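Local structure of quinoline 2-oxidoreductase large subunit (Pseudomonas putida, 1T3Q) at residues Gln97-Pro102 with Asp159-Asn164; Ala198-Thr203 with Gln286-Gly291; Val207-Trp212 with Gly276-Trp281; Leu304-Asp309 with Arg391-Ser396; Val489-Thr494 with Glu604-Ala609. The protein carries the molybdenum-pterin cytosine dinucleotide cofactor of quinoline 2-oxidoreductase, a xanthine dehydrogenase family enzyme that probably hydroxylates quinoline at carbon 2. All coordinates share one frame; numbering follows the deposited sequence.

Interaction 1: residues Gln97-Pro102 with Asp159-Asn164; sequences QTTIQP and DTLAGN
The lead-in to strand 99-101, one arm of a small two-stranded antiparallel sheet in the a/b hammerhead part of the sequence, here meets the loop that precedes strand 165-170. Leu161 carries most of the apolar side of the contact. Its CD2 comes to 3.3 Å from Thr98 O and to 3.8 Å from Thr99 CG2, so one methyl touches both a carbonyl oxygen and another methyl. Thr99 offers that methyl because its OG1 sits between backbone N and carbonyl carbon (chi1 58°) and bonds to Asn327 N, which leaves CG2 for Leu161. At the other end Gln97 reaches over with its chain extended beyond CG and brings its amide end up to the backbone of Ala162 beside Leu161 CB: Gln97 CD is 4.1 Å from Leu161 CB and 3.8 Å from Ala162 N. With an alanine here the amide would be gone, and the backbone of Ala162 and the CB of Leu161 would probably be left without the group that reaches them, opening a gap between the two segments. A water joins the two segments beyond Leu161, accepting from Ile100 N at 3.1 Å and lying 2.8 Å from Thr160 OG1. Gly163, with positive phi, carries the loop onward to Asn164. Around this, strand 99-101 pairs with strand 87-89 through Thr99 and Gln101, Gln97 shares a backbone bond with Val166 at the start of strand 165-170, and Asn164 bonds to Ala361 just after strand 352-360.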
# COMPACT_ATOMS: atom_id res chain seq x y z
N GLN B 97 7.27 -34.60 23.03
CA GLN B 97 6.58 -35.18 21.89
C GLN B 97 6.17 -34.11 20.88
O GLN B 97 5.32 -33.26 21.16
CB GLN B 97 5.34 -35.95 22.33
CG GLN B 97 5.63 -37.26 23.06
CD GLN B 97 4.44 -38.19 23.05
OE1 GLN B 97 3.65 -38.22 24.00
NE2 GLN B 97 4.29 -38.94 21.97
N THR B 98 6.78 -34.16 19.70
CA THR B 98 6.48 -33.22 18.64
C THR B 98 5.06 -33.43 18.14
O THR B 98 4.55 -34.54 18.17
CB THR B 98 7.42 -33.43 17.43
OG1 THR B 98 8.76 -33.08 17.80
CG2 THR B 98 6.99 -32.58 16.25
N THR B 99 4.41 -32.36 17.71
CA THR B 99 3.07 -32.48 17.16
C THR B 99 3.07 -31.74 15.84
O THR B 99 3.85 -30.81 15.64
CB THR B 99 1.97 -31.87 18.07
OG1 THR B 99 2.24 -30.49 18.31
CG2 THR B 99 1.88 -32.63 19.40
N ILE B 100 2.22 -32.20 14.93
CA ILE B 100 2.07 -31.56 13.64
C ILE B 100 0.58 -31.28 13.57
O ILE B 100 -0.22 -32.20 13.49
CB ILE B 100 2.48 -32.50 12.48
CG1 ILE B 100 3.95 -32.91 12.64
CG2 ILE B 100 2.26 -31.81 11.15
CD1 ILE B 100 4.48 -33.77 11.50
N GLN B 101 0.20 -30.01 13.66
CA GLN B 101 -1.21 -29.68 13.61
C GLN B 101 -1.63 -29.41 12.19
O GLN B 101 -1.12 -28.49 11.54
CB GLN B 101 -1.52 -28.45 14.48
CG GLN B 101 -2.97 -28.00 14.37
CD GLN B 101 -3.30 -26.82 15.26
OE1 GLN B 101 -2.43 -26.25 15.93
NE2 GLN B 101 -4.57 -26.43 15.28
N PRO B 102 -2.57 -30.21 11.67
CA PRO B 102 -3.01 -29.98 10.30
C PRO B 102 -3.80 -28.67 10.25
O PRO B 102 -4.49 -28.32 11.21
CB PRO B 102 -3.87 -31.20 10.00
CG PRO B 102 -4.52 -31.47 11.33
CD PRO B 102 -3.37 -31.27 12.31
N ASP B 159 -3.94 -39.17 18.34
CA ASP B 159 -3.47 -40.48 17.89
C ASP B 159 -2.11 -40.54 17.22
O ASP B 159 -1.60 -41.64 16.97
CB ASP B 159 -4.52 -41.15 16.98
CG ASP B 159 -4.85 -40.33 15.75
OD1 ASP B 159 -3.96 -39.63 15.22
OD2 ASP B 159 -6.01 -40.39 15.30
N THR B 160 -1.51 -39.40 16.91
CA THR B 160 -0.19 -39.40 16.29
C THR B 160 0.87 -39.45 17.38
O THR B 160 2.06 -39.55 17.09
CB THR B 160 0.06 -38.14 15.44
OG1 THR B 160 0.13 -36.99 16.30
CG2 THR B 160 -1.05 -37.94 14.42
N LEU B 161 0.44 -39.39 18.64
CA LEU B 161 1.36 -39.40 19.76
C LEU B 161 1.37 -40.73 20.51
O LEU B 161 0.46 -41.55 20.36
CB LEU B 161 1.01 -38.29 20.76
CG LEU B 161 0.91 -36.85 20.25
CD1 LEU B 161 0.60 -35.93 21.41
CD2 LEU B 161 2.20 -36.45 19.57
N ALA B 162 2.40 -40.92 21.33
CA ALA B 162 2.52 -42.12 22.13
C ALA B 162 2.06 -41.73 23.54
O ALA B 162 2.85 -41.23 24.34
CB ALA B 162 3.96 -42.60 22.16
N GLY B 163 0.79 -41.94 23.82
CA GLY B 163 0.26 -41.59 25.13
C GLY B 163 -0.10 -40.12 25.16
O GLY B 163 0.16 -39.40 24.20
N ASN B 164 -0.69 -39.67 26.26
CA ASN B 164 -1.09 -38.27 26.37
C ASN B 164 -0.07 -37.34 27.01
O ASN B 164 -0.28 -36.13 27.04
CB ASN B 164 -2.42 -38.17 27.13
CG ASN B 164 -3.55 -38.88 26.42
OD1 ASN B 164 -3.73 -38.73 25.21
ND2 ASN B 164 -4.32 -39.67 27.17
O HOH W 1 1.98 -35.26 15.19

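Interaction 2: residues Ala198-Thr203 with Gln286-Gly291; sequences ACPMET and QENFLG
The backbone bond from Gly291 N to Glu287 O, 2.7 Å long, spans Asn288 and Phe289, the two helix residues that meet Thr203, Pro200 and Cys199 of the loop across from them. Asn288 stands with CG anti to the backbone N (chi1 -165°), a setting that carries its amide off the helix into the bend of the loop, beside Pro200 and the backbone of Cys199. Closer to the helix, Asn288 CB rests 4.1 Å from Thr203 CG2, the two side chains meeting at a slant. Thr203 turns its hydroxyl elsewhere: OG1 bonds to Glu283 O and so ties the loop to the residues that lead into helix 285-291, while the methyl of the same side chain rests on Asn288. This loop runs between strands 185-193 and 205-211 of the molybdopterin-binding region, and the Pro200 side chain lies about 7 Å from the pterin cytosine dinucleotide and likewise from the Fe2S2 cluster, which Met201 touches. A sulfur-aromatic contact is made at the Cys199 end of the loop. Cys199 SG lies 4.1 Å from Phe289 CZ and 5.2 Å from the centroid of the Phe289 ring, 57° off its normal, an oblique approach to a ring that also meets Tyr711. Arg143 of the small subunit packs on Cys199 and donates through NE to Ala198 O.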
# COMPACT_ATOMS: atom_id res chain seq x y z
N ALA B 198 -7.06 -14.65 26.14
CA ALA B 198 -6.43 -13.33 26.15
C ALA B 198 -7.55 -12.33 25.88
O ALA B 198 -7.51 -11.17 26.31
CB ALA B 198 -5.36 -13.24 25.07
N CYS B 199 -8.56 -12.80 25.14
CA CYS B 199 -9.73 -11.99 24.80
C CYS B 199 -9.42 -10.53 24.43
O CYS B 199 -9.91 -9.59 25.06
CB CYS B 199 -10.74 -12.04 25.97
SG CYS B 199 -12.42 -11.48 25.56
N PRO B 200 -8.58 -10.32 23.40
CA PRO B 200 -8.27 -8.95 22.99
C PRO B 200 -9.55 -8.38 22.36
O PRO B 200 -10.34 -9.14 21.82
CB PRO B 200 -7.15 -9.14 21.97
CG PRO B 200 -7.52 -10.46 21.34
CD PRO B 200 -7.88 -11.29 22.54
N MET B 201 -9.76 -7.06 22.44
CA MET B 201 -10.98 -6.51 21.85
C MET B 201 -11.03 -6.72 20.34
O MET B 201 -12.11 -6.85 19.76
CB MET B 201 -11.14 -5.02 22.21
CG MET B 201 -11.60 -4.80 23.65
SD MET B 201 -13.18 -5.64 24.06
CE MET B 201 -12.55 -7.21 24.71
N GLU B 202 -9.87 -6.74 19.69
CA GLU B 202 -9.81 -7.01 18.26
C GLU B 202 -9.45 -8.49 18.14
O GLU B 202 -8.45 -8.94 18.71
CB GLU B 202 -8.72 -6.20 17.57
CG GLU B 202 -8.51 -6.62 16.11
CD GLU B 202 -7.17 -6.19 15.55
OE1 GLU B 202 -6.14 -6.48 16.20
OE2 GLU B 202 -7.15 -5.58 14.47
N THR B 203 -10.25 -9.26 17.40
CA THR B 203 -9.97 -10.68 17.24
C THR B 203 -8.82 -10.86 16.25
O THR B 203 -8.27 -9.88 15.74
CB THR B 203 -11.20 -11.42 16.70
OG1 THR B 203 -11.60 -10.84 15.46
CG2 THR B 203 -12.35 -11.34 17.70
N GLN B 286 -16.81 -15.67 18.59
CA GLN B 286 -16.96 -17.09 18.90
C GLN B 286 -15.75 -17.88 18.43
O GLN B 286 -15.28 -18.78 19.13
CB GLN B 286 -18.24 -17.63 18.27
CG GLN B 286 -19.49 -17.20 19.01
CD GLN B 286 -19.60 -15.69 19.11
OE1 GLN B 286 -19.76 -15.01 18.09
NE2 GLN B 286 -19.50 -15.15 20.32
N GLU B 287 -15.25 -17.56 17.24
CA GLU B 287 -14.09 -18.26 16.70
C GLU B 287 -12.86 -17.97 17.56
O GLU B 287 -11.96 -18.82 17.67
CB GLU B 287 -13.83 -17.82 15.26
CG GLU B 287 -15.02 -18.06 14.34
CD GLU B 287 -14.73 -17.61 12.93
OE1 GLU B 287 -14.43 -18.48 12.08
OE2 GLU B 287 -14.80 -16.39 12.66
N ASN B 288 -12.79 -16.79 18.16
CA ASN B 288 -11.64 -16.47 19.00
C ASN B 288 -11.65 -17.39 20.22
O ASN B 288 -10.60 -17.83 20.69
CB ASN B 288 -11.65 -15.01 19.45
CG ASN B 288 -10.31 -14.56 20.00
OD1 ASN B 288 -9.37 -14.27 19.25
ND2 ASN B 288 -10.21 -14.53 21.32
N PHE B 289 -12.83 -17.68 20.75
CA PHE B 289 -12.93 -18.57 21.90
C PHE B 289 -12.73 -20.03 21.46
O PHE B 289 -12.07 -20.80 22.14
CB PHE B 289 -14.29 -18.44 22.59
CG PHE B 289 -14.40 -17.23 23.48
CD1 PHE B 289 -15.33 -16.24 23.21
CD2 PHE B 289 -13.56 -17.09 24.58
CE1 PHE B 289 -15.42 -15.10 24.02
CE2 PHE B 289 -13.64 -15.96 25.40
CZ PHE B 289 -14.57 -14.97 25.12
N LEU B 290 -13.28 -20.38 20.30
CA LEU B 290 -13.19 -21.74 19.78
C LEU B 290 -11.86 -22.19 19.19
O LEU B 290 -11.37 -23.28 19.52
CB LEU B 290 -14.25 -21.96 18.70
CG LEU B 290 -15.70 -22.20 19.12
CD1 LEU B 290 -16.61 -22.04 17.91
CD2 LEU B 290 -15.84 -23.59 19.73
N GLY B 291 -11.28 -21.37 18.32
CA GLY B 291 -10.06 -21.77 17.64
C GLY B 291 -8.75 -21.02 17.80
O GLY B 291 -7.85 -21.21 16.99

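Interaction 3: residues Val207-Trp212 with Gly276-Trp281; sequences VAQYEW and GRPVRW
Val207 and Arg280 touch because both first torsions are near 180°: Arg280 sets CG anti to its N and stays extended as far as NE, while Val207 places CG1 in that position and points CG2 across the strands, 3.9 Å from Arg280 CG. The guanidinium leads off beyond the contact, where NH1 bonds to Ala35 O. An extended chain also serves Gln209, which lies alongside the Pro278 ring and points the same way, Gln209 CG to Pro278 CG 4.1 Å. Val207 and Arg280 belong to two neighbouring antiparallel strands, 166° apart in direction, in the middle of a mixed sheet whose next strands are 43-49 and 216-221; Pro278 leads into the second. Val207 with Arg280 is a non-hydrogen-bonded pair; Ala208 with Val279 is the hydrogen-bonded one, with Ala208 N giving to Val279 O at 3.1 Å and Val279 N to Ala208 O at 3.0 Å. The second bond lies in the carbonyl plane, whereas the donor of the first is tilted 27° out of it. CA-H contacts add to both acceptors: Val207 CA is 3.3 Å from Val279 O, and Pro278 CA 3.2 Å from Ala208 O. Ala208 and Val279 point to the opposite face from Val207, and there Ala208 meets Val268 of helix 263-275.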
# COMPACT_ATOMS: atom_id res chain seq x y z
N VAL B 207 -4.84 -11.07 5.93
CA VAL B 207 -5.22 -10.91 4.54
C VAL B 207 -3.99 -11.23 3.70
O VAL B 207 -2.92 -10.65 3.92
CB VAL B 207 -5.67 -9.46 4.22
CG1 VAL B 207 -6.09 -9.35 2.76
CG2 VAL B 207 -6.83 -9.07 5.13
N ALA B 208 -4.13 -12.15 2.76
CA ALA B 208 -3.02 -12.53 1.91
C ALA B 208 -3.26 -12.08 0.47
O ALA B 208 -4.38 -12.12 -0.02
CB ALA B 208 -2.80 -14.04 1.96
N GLN B 209 -2.19 -11.66 -0.19
CA GLN B 209 -2.27 -11.25 -1.58
C GLN B 209 -1.12 -11.89 -2.33
O GLN B 209 0.04 -11.50 -2.16
CB GLN B 209 -2.19 -9.72 -1.70
CG GLN B 209 -2.33 -9.22 -3.14
CD GLN B 209 -2.31 -7.71 -3.23
OE1 GLN B 209 -3.22 -7.09 -3.77
NE2 GLN B 209 -1.26 -7.10 -2.69
N TYR B 210 -1.44 -12.89 -3.14
CA TYR B 210 -0.43 -13.57 -3.93
C TYR B 210 -0.53 -13.07 -5.36
O TYR B 210 -1.62 -13.03 -5.93
CB TYR B 210 -0.64 -15.08 -3.90
CG TYR B 210 0.46 -15.82 -4.62
CD1 TYR B 210 1.66 -16.10 -3.97
CD2 TYR B 210 0.33 -16.19 -5.95
CE1 TYR B 210 2.71 -16.73 -4.64
CE2 TYR B 210 1.37 -16.81 -6.64
CZ TYR B 210 2.56 -17.08 -5.97
OH TYR B 210 3.60 -17.69 -6.64
N GLU B 211 0.61 -12.70 -5.93
CA GLU B 211 0.66 -12.20 -7.30
C GLU B 211 1.47 -13.17 -8.16
O GLU B 211 2.69 -13.25 -8.04
CB GLU B 211 1.30 -10.82 -7.33
CG GLU B 211 1.46 -10.26 -8.73
CD GLU B 211 0.14 -10.20 -9.47
OE1 GLU B 211 0.12 -10.51 -10.68
OE2 GLU B 211 -0.88 -9.85 -8.84
N TRP B 212 0.79 -13.90 -9.04
CA TRP B 212 1.47 -14.89 -9.87
C TRP B 212 2.48 -14.31 -10.86
O TRP B 212 3.45 -14.98 -11.19
CB TRP B 212 0.47 -15.77 -10.61
CG TRP B 212 -0.22 -15.14 -11.78
CD1 TRP B 212 -1.40 -14.45 -11.77
CD2 TRP B 212 0.21 -15.16 -13.15
NE1 TRP B 212 -1.74 -14.06 -13.04
CE2 TRP B 212 -0.76 -14.48 -13.91
CE3 TRP B 212 1.33 -15.70 -13.80
CZ2 TRP B 212 -0.66 -14.32 -15.29
CZ3 TRP B 212 1.44 -15.54 -15.18
CH2 TRP B 212 0.45 -14.86 -15.91
N GLY B 276 -5.69 -16.53 -7.02
CA GLY B 276 -5.16 -15.40 -7.76
C GLY B 276 -5.82 -14.09 -7.35
O GLY B 276 -5.86 -13.14 -8.13
N ARG B 277 -6.36 -14.06 -6.14
CA ARG B 277 -7.01 -12.86 -5.62
C ARG B 277 -6.76 -12.77 -4.12
O ARG B 277 -6.45 -13.77 -3.47
CB ARG B 277 -8.51 -12.90 -5.89
CG ARG B 277 -8.86 -12.84 -7.37
CD ARG B 277 -10.34 -12.99 -7.61
NE ARG B 277 -11.10 -11.90 -7.03
CZ ARG B 277 -12.42 -11.79 -7.13
NH1 ARG B 277 -13.12 -12.72 -7.78
NH2 ARG B 277 -13.05 -10.76 -6.57
N PRO B 278 -6.89 -11.56 -3.54
CA PRO B 278 -6.66 -11.42 -2.10
C PRO B 278 -7.70 -12.21 -1.32
O PRO B 278 -8.86 -12.31 -1.73
CB PRO B 278 -6.79 -9.91 -1.86
CG PRO B 278 -6.44 -9.32 -3.18
CD PRO B 278 -7.13 -10.25 -4.15
N VAL B 279 -7.29 -12.78 -0.19
CA VAL B 279 -8.21 -13.54 0.66
C VAL B 279 -8.13 -13.00 2.07
O VAL B 279 -7.07 -13.00 2.71
CB VAL B 279 -7.86 -15.04 0.66
CG1 VAL B 279 -8.80 -15.78 1.59
CG2 VAL B 279 -7.95 -15.59 -0.76
N ARG B 280 -9.28 -12.55 2.57
CA ARG B 280 -9.40 -11.95 3.88
C ARG B 280 -10.02 -12.87 4.93
O ARG B 280 -11.08 -13.46 4.71
CB ARG B 280 -10.24 -10.67 3.76
CG ARG B 280 -10.61 -9.95 5.05
CD ARG B 280 -11.42 -8.72 4.65
NE ARG B 280 -11.70 -7.75 5.71
CZ ARG B 280 -12.74 -7.81 6.52
NH1 ARG B 280 -12.91 -6.87 7.45
NH2 ARG B 280 -13.62 -8.80 6.42
N TRP B 281 -9.34 -12.98 6.07
CA TRP B 281 -9.81 -13.77 7.20
C TRP B 281 -9.90 -12.88 8.43
O TRP B 281 -8.88 -12.47 8.97
CB TRP B 281 -8.85 -14.92 7.51
CG TRP B 281 -9.06 -15.53 8.89
CD1 TRP B 281 -10.18 -16.14 9.36
CD2 TRP B 281 -8.10 -15.56 9.96
NE1 TRP B 281 -9.99 -16.55 10.65
CE2 TRP B 281 -8.73 -16.22 11.05
CE3 TRP B 281 -6.78 -15.12 10.11
CZ2 TRP B 281 -8.07 -16.43 12.27
CZ3 TRP B 281 -6.13 -15.33 11.32
CH2 TRP B 281 -6.78 -15.98 12.39

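Interaction 4: residues Leu304-Asp309 with Arg391-Ser396; sequences LAFDGD and RQLGLS
Phe306 ends strand 298-306 and packs on Gln392 and Leu393 at the close of helix 375-393, a contact near the surface in which the turn leading to strand 312-322 meets a Schellman motif with Gly394, of positive phi, as its C-prime residue. The apolar contacts centre on the ring. Leu393 CD1 lies 3.7 Å from Phe306 CE1, approaching obliquely, the leucine and the phenylalanine running antiparallel alongside one another. Phe306 reaches it with CG between the backbone N and the carbonyl carbon (chi1 50°), a position that swings the ring toward the helix. Between amide and ring, Gln392 extends its chain so that CD sits at the ring edge in its plane, with OE1 3.5 Å from Phe306 CZ and the two planes 56° apart. A serine in place of Phe306 would probably leave Leu393 CD1 and the Gln392 amide without the ring they pack against, and the amide freer to turn. A separate contact sets methyl against carbonyl: Leu395 CD1 rests 3.7 Å from Asp309 O, which also accepts from Arg403 NH2. Within the turn itself, Asp307 forms an Asx turn, its OD2 taking Asp309 N at 2.8 Å from above the carboxylate plane and receiving Arg311 N as well.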
# COMPACT_ATOMS: atom_id res chain seq x y z
N LEU B 304 5.00 -26.43 51.23
CA LEU B 304 6.07 -25.60 51.74
C LEU B 304 6.36 -25.98 53.19
O LEU B 304 5.45 -26.03 54.02
CB LEU B 304 5.67 -24.12 51.67
CG LEU B 304 6.66 -23.07 52.20
CD1 LEU B 304 7.92 -23.07 51.35
CD2 LEU B 304 6.00 -21.69 52.16
N ALA B 305 7.61 -26.28 53.48
CA ALA B 305 8.02 -26.64 54.83
C ALA B 305 8.82 -25.47 55.38
O ALA B 305 9.57 -24.84 54.64
CB ALA B 305 8.89 -27.90 54.80
N PHE B 306 8.66 -25.17 56.66
CA PHE B 306 9.37 -24.05 57.26
C PHE B 306 9.66 -24.27 58.74
O PHE B 306 9.01 -25.08 59.40
CB PHE B 306 8.56 -22.76 57.06
CG PHE B 306 7.11 -22.88 57.46
CD1 PHE B 306 6.70 -22.53 58.74
CD2 PHE B 306 6.16 -23.34 56.56
CE1 PHE B 306 5.36 -22.64 59.12
CE2 PHE B 306 4.82 -23.45 56.92
CZ PHE B 306 4.41 -23.10 58.20
N ASP B 307 10.64 -23.54 59.27
CA ASP B 307 10.98 -23.69 60.67
C ASP B 307 10.18 -22.74 61.56
O ASP B 307 9.36 -21.96 61.07
CB ASP B 307 12.50 -23.51 60.88
CG ASP B 307 12.97 -22.08 60.73
OD1 ASP B 307 14.21 -21.87 60.67
OD2 ASP B 307 12.14 -21.15 60.69
N GLY B 308 10.41 -22.82 62.87
CA GLY B 308 9.69 -21.99 63.81
C GLY B 308 9.80 -20.49 63.62
O GLY B 308 9.01 -19.74 64.19
N ASP B 309 10.77 -20.06 62.83
CA ASP B 309 10.99 -18.64 62.58
C ASP B 309 10.40 -18.24 61.22
O ASP B 309 10.44 -17.06 60.85
CB ASP B 309 12.48 -18.33 62.61
CG ASP B 309 13.08 -18.48 64.00
OD1 ASP B 309 14.26 -18.89 64.10
OD2 ASP B 309 12.37 -18.18 64.98
N ARG B 391 0.41 -16.51 58.77
CA ARG B 391 -0.71 -16.51 59.72
C ARG B 391 -0.55 -17.60 60.76
O ARG B 391 -0.87 -17.41 61.93
CB ARG B 391 -2.06 -16.68 59.00
CG ARG B 391 -2.60 -15.41 58.36
CD ARG B 391 -4.06 -15.60 57.92
NE ARG B 391 -4.19 -16.66 56.93
CZ ARG B 391 -3.94 -16.52 55.64
NH1 ARG B 391 -4.08 -17.56 54.82
NH2 ARG B 391 -3.57 -15.34 55.15
N GLN B 392 -0.08 -18.76 60.33
CA GLN B 392 0.10 -19.88 61.24
C GLN B 392 1.14 -19.55 62.32
O GLN B 392 1.01 -19.99 63.46
CB GLN B 392 0.53 -21.12 60.45
CG GLN B 392 1.03 -22.27 61.29
CD GLN B 392 1.40 -23.48 60.45
OE1 GLN B 392 2.30 -24.25 60.81
NE2 GLN B 392 0.71 -23.66 59.33
N LEU B 393 2.14 -18.76 61.96
CA LEU B 393 3.21 -18.40 62.89
C LEU B 393 2.96 -17.07 63.61
O LEU B 393 3.68 -16.73 64.55
CB LEU B 393 4.54 -18.32 62.14
CG LEU B 393 5.01 -19.66 61.56
CD1 LEU B 393 6.23 -19.44 60.68
CD2 LEU B 393 5.33 -20.62 62.70
N GLY B 394 1.95 -16.33 63.19
CA GLY B 394 1.67 -15.06 63.82
C GLY B 394 2.61 -13.97 63.33
O GLY B 394 2.86 -12.99 64.03
N LEU B 395 3.13 -14.15 62.12
CA LEU B 395 4.03 -13.17 61.51
C LEU B 395 3.23 -12.43 60.44
O LEU B 395 2.26 -12.96 59.92
CB LEU B 395 5.21 -13.86 60.83
CG LEU B 395 6.22 -14.67 61.65
CD1 LEU B 395 7.15 -15.40 60.70
CD2 LEU B 395 7.00 -13.74 62.57
N SER B 396 3.64 -11.21 60.12
CA SER B 396 2.94 -10.47 59.08
C SER B 396 3.42 -11.07 57.77
O SER B 396 4.51 -11.64 57.70
CB SER B 396 3.30 -8.99 59.12
OG SER B 396 4.49 -8.74 58.40

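Interaction 5: residues Val489-Thr494 with Glu604-Ala609; sequences VRIDPT and EVVGAA
Strand 486-491 runs out at Ile491, and the chain then bends through Asp492 and Pro493 to pass the flank of helix 602-611, where the CA atoms of Pro493 and Gly607 come within 5.6 Å. The helix keeps its regular bonding here, with Ala609 N to Val605 O at 2.9 Å. Gly607 has no side chain, and Pro493 O lies 3.9 Å from its N. The Ile491 carbonyl finds its hydrogen bond in Tyr610 OH, one helical turn past Val606. Val606 is the side chain that fills the angle between strand and bend. With CG1 anti to the backbone N (chi1 173°) it sends that methyl to the bend, 3.3 Å from Asp492 O and 3.5 Å from Pro493 O, while Val606 CG2 meets Ile491 CG2, also at 3.5 Å. The two branched side chains meet at an angle, and Ile491 reaches on to Val568 of helix 549-576. Asp492 OD1 pairs with Arg490 NE, 2.8 Å away in a salt bridge of weak hydrogen-bond geometry, and with Arg230 of the second subunit; Asp492 OD2 takes Thr498 OG1. Between strand and helix the contact is thus methyl to methyl and methyl to carbonyl, while the charged ends of Arg490 and Asp492 reach the second subunit. With no hydrogen bond found between them, segments 489-494 and 604-609 are held mainly by van der Waals fit round Val606.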
# COMPACT_ATOMS: atom_id res chain seq x y z
N VAL B 489 19.21 1.68 11.65
CA VAL B 489 19.15 3.09 11.97
C VAL B 489 19.85 3.85 10.86
O VAL B 489 20.98 3.53 10.49
CB VAL B 489 19.84 3.41 13.32
CG1 VAL B 489 19.89 4.92 13.53
CG2 VAL B 489 19.09 2.75 14.46
N ARG B 490 19.15 4.84 10.32
CA ARG B 490 19.70 5.68 9.27
C ARG B 490 19.60 7.12 9.72
O ARG B 490 18.57 7.54 10.24
CB ARG B 490 18.90 5.54 7.96
CG ARG B 490 19.33 6.53 6.87
CD ARG B 490 18.50 6.36 5.60
NE ARG B 490 17.12 6.80 5.81
CZ ARG B 490 16.09 6.43 5.04
NH1 ARG B 490 16.28 5.61 4.01
NH2 ARG B 490 14.88 6.87 5.31
N ILE B 491 20.68 7.86 9.53
CA ILE B 491 20.66 9.27 9.85
C ILE B 491 20.38 9.90 8.50
O ILE B 491 21.19 9.79 7.59
CB ILE B 491 22.01 9.78 10.38
CG1 ILE B 491 22.40 9.03 11.65
CG2 ILE B 491 21.91 11.29 10.66
CD1 ILE B 491 23.77 9.42 12.21
N ASP B 492 19.22 10.53 8.36
CA ASP B 492 18.87 11.16 7.10
C ASP B 492 19.77 12.40 6.89
O ASP B 492 20.24 13.00 7.86
CB ASP B 492 17.38 11.51 7.12
CG ASP B 492 16.51 10.27 7.29
OD1 ASP B 492 16.48 9.44 6.36
OD2 ASP B 492 15.88 10.11 8.36
N PRO B 493 20.02 12.77 5.63
CA PRO B 493 20.86 13.91 5.26
C PRO B 493 20.64 15.21 6.04
O PRO B 493 21.60 15.89 6.39
CB PRO B 493 20.58 14.08 3.77
CG PRO B 493 20.36 12.68 3.32
CD PRO B 493 19.48 12.12 4.42
N THR B 494 19.38 15.55 6.31
CA THR B 494 19.10 16.79 7.04
C THR B 494 19.28 16.66 8.55
O THR B 494 19.03 17.61 9.29
CB THR B 494 17.66 17.29 6.75
OG1 THR B 494 16.71 16.31 7.16
CG2 THR B 494 17.50 17.56 5.26
N GLU B 604 24.96 19.72 10.46
CA GLU B 604 26.09 20.15 9.65
C GLU B 604 27.09 19.02 9.42
O GLU B 604 27.63 18.87 8.33
CB GLU B 604 26.79 21.35 10.29
CG GLU B 604 27.95 21.89 9.45
CD GLU B 604 28.59 23.13 10.05
OE1 GLU B 604 29.57 23.64 9.46
OE2 GLU B 604 28.12 23.60 11.11
N VAL B 605 27.35 18.22 10.46
CA VAL B 605 28.29 17.11 10.32
C VAL B 605 27.68 16.08 9.37
O VAL B 605 28.34 15.60 8.45
CB VAL B 605 28.56 16.42 11.68
CG1 VAL B 605 29.58 15.30 11.50
CG2 VAL B 605 29.09 17.44 12.68
N VAL B 606 26.42 15.74 9.61
CA VAL B 606 25.72 14.78 8.77
C VAL B 606 25.69 15.29 7.33
O VAL B 606 25.92 14.52 6.40
CB VAL B 606 24.27 14.55 9.28
CG1 VAL B 606 23.49 13.68 8.29
CG2 VAL B 606 24.32 13.89 10.65
N GLY B 607 25.41 16.58 7.16
CA GLY B 607 25.38 17.15 5.83
C GLY B 607 26.69 16.89 5.10
O GLY B 607 26.70 16.50 3.93
N ALA B 608 27.80 17.09 5.80
CA ALA B 608 29.13 16.88 5.23
C ALA B 608 29.39 15.39 4.96
O ALA B 608 30.05 15.05 3.98
CB ALA B 608 30.20 17.44 6.18
N ALA B 609 28.89 14.52 5.83
CA ALA B 609 29.09 13.09 5.64
C ALA B 609 28.48 12.65 4.32
O ALA B 609 29.07 11.85 3.58
CB ALA B 609 28.47 12.30 6.79

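Along the chain interaction 1 closes first, then interaction 2 opens with interaction 3 nested inside its loop, and interactions 4 and 5 follow in series. Interactions 2 and 3 adjoin in sequence, strand 279-282 leading into helix 285-291, yet their centres are 23 Å apart. Interactions 2, 3 and 4 lie in the first molybdopterin cofactor-binding domain and interaction 5 in the second; interaction 1 joins the hammerhead part to the first. Interactions 4 and 5, with centres 64 Å apart, lie on opposite sides of the chain's centre. Interaction 2 lies close to the pterin and Fe2S2 cofactors, whereas interactions 3 and 5 touch the second subunit, so the contacts join parts of the fold spread from the cofactor region to the subunit interface.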